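Side-chain contacts in KLLA0F12672p (Kluyveromyces lactis, PDB 4M3O), which is a zinc-binding Rtr1/RPAP2-family protein that probably removes phosphate from the C-terminal domain of RNA polymerase II and so helps regulate transcription: residues K41-D45 with A46-K50; K50-S53 with R54-K58. All blocks are in the same frame, centred on the assembly; numbering follows the deposited sequence.

Contact 1. Residues K41-D45 with A46-K50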
loop_
_atom_site.group_PDB
_atom_site.type_symbol
_atom_site.label_atom_id
_atom_site.label_comp_id
_atom_site.label_asym_id
_atom_site.label_seq_id
_atom_site.Cartn_x
_atom_site.Cartn_y
_atom_site.Cartn_z
ATOM N N LYS A 41 0.065 -10.572 2.467
ATOM C CA LYS A 41 -1.412 -10.548 2.444
ATOM C C LYS A 41 -1.929 -9.450 1.519
ATOM O O LYS A 41 -1.176 -8.512 1.193
ATOM C CB LYS A 41 -1.961 -10.229 3.838
ATOM C CG LYS A 41 -1.604 -11.276 4.858
ATOM C CD LYS A 41 -1.995 -10.860 6.262
ATOM C CE LYS A 41 -1.830 -12.063 7.194
ATOM N NZ LYS A 41 -2.521 -11.853 8.490
ATOM N N ASP A 42 -3.201 -9.560 1.123
ATOM C CA ASP A 42 -3.849 -8.563 0.284
ATOM C C ASP A 42 -4.747 -7.791 1.193
ATOM O O ASP A 42 -5.095 -8.281 2.257
ATOM C CB ASP A 42 -4.608 -9.208 -0.856
ATOM C CG ASP A 42 -3.724 -10.191 -1.660
ATOM O OD1 ASP A 42 -2.535 -9.891 -1.915
ATOM O OD2 ASP A 42 -4.230 -11.264 -2.059
ATOM N N VAL A 43 -5.124 -6.589 0.773
ATOM C CA VAL A 43 -5.933 -5.671 1.570
ATOM C C VAL A 43 -7.399 -6.062 1.451
ATOM O O VAL A 43 -7.906 -6.305 0.379
ATOM C CB VAL A 43 -5.775 -4.222 1.097
ATOM C CG1 VAL A 43 -6.862 -3.341 1.706
ATOM C CG2 VAL A 43 -4.355 -3.737 1.418
ATOM N N LYS A 44 -8.102 -6.140 2.563
ATOM C CA LYS A 44 -9.361 -6.806 2.481
ATOM C C LYS A 44 -10.421 -5.945 1.840
ATOM O O LYS A 44 -11.220 -6.441 1.093
ATOM C CB LYS A 44 -9.744 -7.360 3.825
ATOM C CG LYS A 44 -10.480 -6.432 4.747
ATOM C CD LYS A 44 -11.138 -7.257 5.847
ATOM C CE LYS A 44 -11.925 -8.434 5.278
ATOM N NZ LYS A 44 -12.899 -7.965 4.247
ATOM N N ASP A 45 -10.422 -4.651 2.068
ATOM C CA ASP A 45 -11.539 -3.857 1.664
ATOM C C ASP A 45 -11.151 -2.406 1.452
ATOM O O ASP A 45 -10.023 -1.970 1.743
ATOM C CB ASP A 45 -12.628 -3.908 2.802
ATOM C CG ASP A 45 -12.050 -3.515 4.200
ATOM O OD1 ASP A 45 -12.652 -3.842 5.272
ATOM O OD2 ASP A 45 -10.940 -2.920 4.238
ATOM N N ALA A 46 -12.118 -1.647 0.955
ATOM C CA ALA A 46 -11.953 -0.232 0.680
ATOM C C ALA A 46 -11.491 0.574 1.883
ATOM O O ALA A 46 -10.646 1.503 1.745
ATOM C CB ALA A 46 -13.253 0.338 0.123
ATOM N N ARG A 47 -12.024 0.250 3.051
ATOM C CA ARG A 47 -11.791 1.123 4.197
ATOM C C ARG A 47 -10.329 0.986 4.628
ATOM O O ARG A 47 -9.696 1.959 5.080
ATOM C CB ARG A 47 -12.801 0.856 5.353
ATOM C CG ARG A 47 -12.602 -0.427 6.137
ATOM C CD ARG A 47 -13.673 -0.626 7.221
ATOM N NE ARG A 47 -13.286 -0.122 8.541
ATOM C CZ ARG A 47 -12.508 -0.764 9.420
ATOM N NH1 ARG A 47 -11.955 -1.965 9.156
ATOM N NH2 ARG A 47 -12.241 -0.186 10.581
ATOM N N THR A 48 -9.789 -0.221 4.482
ATOM C CA THR A 48 -8.427 -0.473 4.828
ATOM C C THR A 48 -7.448 0.224 3.809
ATOM O O THR A 48 -6.461 0.860 4.154
ATOM C CB THR A 48 -8.181 -1.994 4.956
ATOM O OG1 THR A 48 -9.102 -2.587 5.895
ATOM C CG2 THR A 48 -6.729 -2.239 5.435
ATOM N N MET A 49 -7.815 0.135 2.553
ATOM C CA MET A 49 -7.103 0.736 1.440
ATOM C C MET A 49 -7.036 2.249 1.631
ATOM O O MET A 49 -5.952 2.886 1.492
ATOM C CB MET A 49 -7.856 0.284 0.203
ATOM C CG MET A 49 -7.146 0.281 -1.080
ATOM S SD MET A 49 -5.562 -0.578 -1.149
ATOM C CE MET A 49 -5.192 0.250 -2.680
ATOM N N LYS A 50 -8.131 2.845 2.093
ATOM C CA LYS A 50 -8.134 4.297 2.365
ATOM C C LYS A 50 -7.310 4.643 3.611
ATOM O O LYS A 50 -6.653 5.680 3.644
ATOM C CB LYS A 50 -9.508 4.843 2.568
ATOM C CG LYS A 50 -10.447 4.720 1.374
ATOM C CD LYS A 50 -11.923 4.790 1.866
ATOM C CE LYS A 50 -12.909 4.586 0.719
ATOM N NZ LYS A 50 -13.176 5.855 -0.020
#

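Contact 2. Residues K50-S53 with R54-K58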
loop_
_atom_site.group_PDB
_atom_site.type_symbol
_atom_site.label_atom_id
_atom_site.label_comp_id
_atom_site.label_asym_id
_atom_site.label_seq_id
_atom_site.Cartn_x
_atom_site.Cartn_y
_atom_site.Cartn_z
ATOM N N LYS A 50 -8.131 2.845 2.093
ATOM C CA LYS A 50 -8.134 4.297 2.365
ATOM C C LYS A 50 -7.310 4.643 3.611
ATOM O O LYS A 50 -6.653 5.680 3.644
ATOM C CB LYS A 50 -9.508 4.843 2.568
ATOM C CG LYS A 50 -10.447 4.720 1.374
ATOM C CD LYS A 50 -11.923 4.790 1.866
ATOM C CE LYS A 50 -12.909 4.586 0.719
ATOM N NZ LYS A 50 -13.176 5.855 -0.020
ATOM N N TYR A 51 -7.328 3.756 4.595
ATOM C CA TYR A 51 -6.507 3.948 5.801
ATOM C C TYR A 51 -4.979 3.905 5.493
ATOM O O TYR A 51 -4.221 4.700 6.000
ATOM C CB TYR A 51 -6.888 2.865 6.822
ATOM C CG TYR A 51 -6.038 2.803 8.042
ATOM C CD1 TYR A 51 -6.144 3.771 9.034
ATOM C CD2 TYR A 51 -5.110 1.774 8.213
ATOM C CE1 TYR A 51 -5.336 3.731 10.177
ATOM C CE2 TYR A 51 -4.325 1.694 9.364
ATOM C CZ TYR A 51 -4.440 2.675 10.342
ATOM O OH TYR A 51 -3.609 2.591 11.438
ATOM N N ILE A 52 -4.558 2.937 4.682
ATOM C CA ILE A 52 -3.138 2.750 4.241
ATOM C C ILE A 52 -2.438 4.000 3.758
ATOM O O ILE A 52 -1.245 4.158 3.940
ATOM C CB ILE A 52 -3.094 1.741 3.061
ATOM C CG1 ILE A 52 -3.562 0.407 3.514
ATOM C CG2 ILE A 52 -1.704 1.492 2.563
ATOM C CD1 ILE A 52 -3.096 0.118 4.889
ATOM N N SER A 53 -3.194 4.817 3.030
ATOM C CA SER A 53 -2.656 5.901 2.262
ATOM C C SER A 53 -1.889 6.818 3.148
ATOM O O SER A 53 -0.924 7.426 2.699
ATOM C CB SER A 53 -3.767 6.643 1.467
ATOM O OG SER A 53 -4.751 7.205 2.367
ATOM N N ARG A 54 -2.332 6.980 4.409
ATOM C CA ARG A 54 -1.592 7.853 5.318
ATOM C C ARG A 54 -0.148 7.397 5.546
ATOM O O ARG A 54 0.730 8.207 5.836
ATOM C CB ARG A 54 -2.296 7.942 6.664
ATOM C CG ARG A 54 -2.085 6.733 7.570
ATOM C CD ARG A 54 -3.005 6.902 8.810
ATOM N NE ARG A 54 -4.403 6.971 8.368
ATOM C CZ ARG A 54 -5.456 7.190 9.157
ATOM N NH1 ARG A 54 -5.356 7.253 10.473
ATOM N NH2 ARG A 54 -6.645 7.224 8.604
ATOM N N PHE A 55 0.127 6.112 5.369
ATOM C CA PHE A 55 1.482 5.640 5.561
ATOM C C PHE A 55 2.298 5.513 4.249
ATOM O O PHE A 55 3.336 4.935 4.294
ATOM C CB PHE A 55 1.453 4.281 6.244
ATOM C CG PHE A 55 0.778 4.311 7.587
ATOM C CD1 PHE A 55 -0.411 3.620 7.808
ATOM C CD2 PHE A 55 1.263 5.145 8.587
ATOM C CE1 PHE A 55 -1.046 3.703 9.035
ATOM C CE2 PHE A 55 0.659 5.219 9.823
ATOM C CZ PHE A 55 -0.498 4.511 10.049
ATOM N N LEU A 56 1.780 5.940 3.102
ATOM C CA LEU A 56 2.465 5.706 1.835
ATOM C C LEU A 56 2.737 6.993 1.095
ATOM O O LEU A 56 1.856 7.855 0.995
ATOM C CB LEU A 56 1.659 4.786 0.946
ATOM C CG LEU A 56 1.514 3.343 1.453
ATOM C CD1 LEU A 56 0.536 2.686 0.501
ATOM C CD2 LEU A 56 2.774 2.563 1.482
ATOM N N THR A 57 3.963 7.135 0.578
ATOM C CA THR A 57 4.247 8.156 -0.424
ATOM C C THR A 57 4.015 7.511 -1.764
ATOM O O THR A 57 3.832 6.290 -1.857
ATOM C CB THR A 57 5.697 8.626 -0.402
ATOM O OG1 THR A 57 6.567 7.508 -0.709
ATOM C CG2 THR A 57 6.026 9.202 0.946
ATOM N N LYS A 58 4.027 8.317 -2.820
ATOM C CA LYS A 58 3.817 7.813 -4.128
ATOM C C LYS A 58 4.908 6.778 -4.501
ATOM O O LYS A 58 4.620 5.752 -5.159
ATOM C CB LYS A 58 3.874 8.945 -5.164
ATOM C CG LYS A 58 2.702 9.880 -5.235
ATOM C CD LYS A 58 2.950 10.913 -6.328
ATOM C CE LYS A 58 1.717 11.520 -6.970
ATOM N NZ LYS A 58 0.779 12.034 -5.987
HETATM O O HOH W 1 -6.077 7.625 5.597
#

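Contact 1. Residues K41-D45 with A46-K50
Asp45 and Thr48 meet through a single carboxylate oxygen, which accepts two hydrogen bonds from the same residue. Asp45 OD2 accepts from Thr48 OG1 at 2.5 Å, a very short bond, and from the backbone Thr48 N at 2.9 Å, the latter arriving from above the carboxylate plane. CG of Asp45 sits between its own backbone N and carbonyl carbon (chi1 53°), a turn that swings the carboxylate over the first turn of helix 46-52. This is an N-cap: Asp45 stands just ahead of the helix and its side chain takes up the Thr48 amide, which has no preceding helical turn and only a weak bond to Asp45 O, while that carbonyl O opens the helical pattern by accepting from Met49 N at 3.2 Å. Below the cap the packing is apolar and buried. Val43 CG1 reaches past Thr48 CB at 3.8 Å and lies 4.0 Å from Met49 CB, tying the short strand 42-43 to the inner side of the helix. The outer side is looser. Arg47 brings its CG within 3.5 Å of Asp45 OD1, but its guanidinium stands nearly perpendicular to the carboxylate (89°) and NH1 remains 4.4 Å from Asp45 OD1, beyond a salt bridge; NH1 pairs instead with Glu6. Lys44 and Ala46, also exposed, add little more than glancing contacts.

Contact 2. Residues K50-S53 with R54-K58
Chi1 of Tyr51 (173°) swings its ring away from the backbone N, and a bend at chi3 folds Arg54 back, so that the phenol ring and the guanidinium come together from three residues apart. Tyr51 CD1 lies over the centre of one guanidinium face, 3.5 Å from Arg54 CZ, although the two planes are inclined by 49° and do not stack flat. The fold of the arginine also brings NE to the carbonyl O of Tyr51 in a weak bond, and lets NH2 donate to a water that in turn donates to Lys50 O. That same Lys50 carbonyl accepts from Ser53 OG at 2.8 Å, so two donors grip it. With an alanine here, Tyr51 CD1 and CE1 would probably lose their guanidinium neighbour, the Phe55 ring the Arg54 CG that covers one face, and the water on Lys50 O its NH2 donor. Phe55 turns its edge toward the face of Tyr51 in an offset edge-to-face pair, centroids 5.6 Å apart and planes at 79°; its CE1 is the atom that approaches, 3.8 Å from Tyr51 CZ. Further along, Ile52 and Leu56 lie side by side, with Ile52 CG2 pressed tightly against Leu56 CD1 at 3.3 Å. Phe55 N and Leu56 N bond three residues back, to Ile52 O and Ser53 O. Tyr51 and Phe55 pack on Leu13 of helix 5-13, where Ile52 meets Ile8; Ile52 and Ser53 also touch Tyr123 of helix 114-125.

In the fold
Contact 1 and contact 2 lie at the two ends of one short helix, 46-52, their centres 11 Å apart, and they share Lys50. Along the chain, contact 1 comes first, where strand 42-43 gives way to the helix; contact 2 follows, where the chain leaves it on the way to helix 58-70. Both rest on helix 5-13, and strand 42-43 pairs in parallel with strand 2-3, so the helix is fixed against the start of this N-terminal, zinc-binding domain of Rtr1. Contact 1 is the nearer to the metal, Met49 being about 11 Å (side chain to ion) from the zinc bound by Cys74, Cys79, Cys112 and His116; contact 2 lies away from that site.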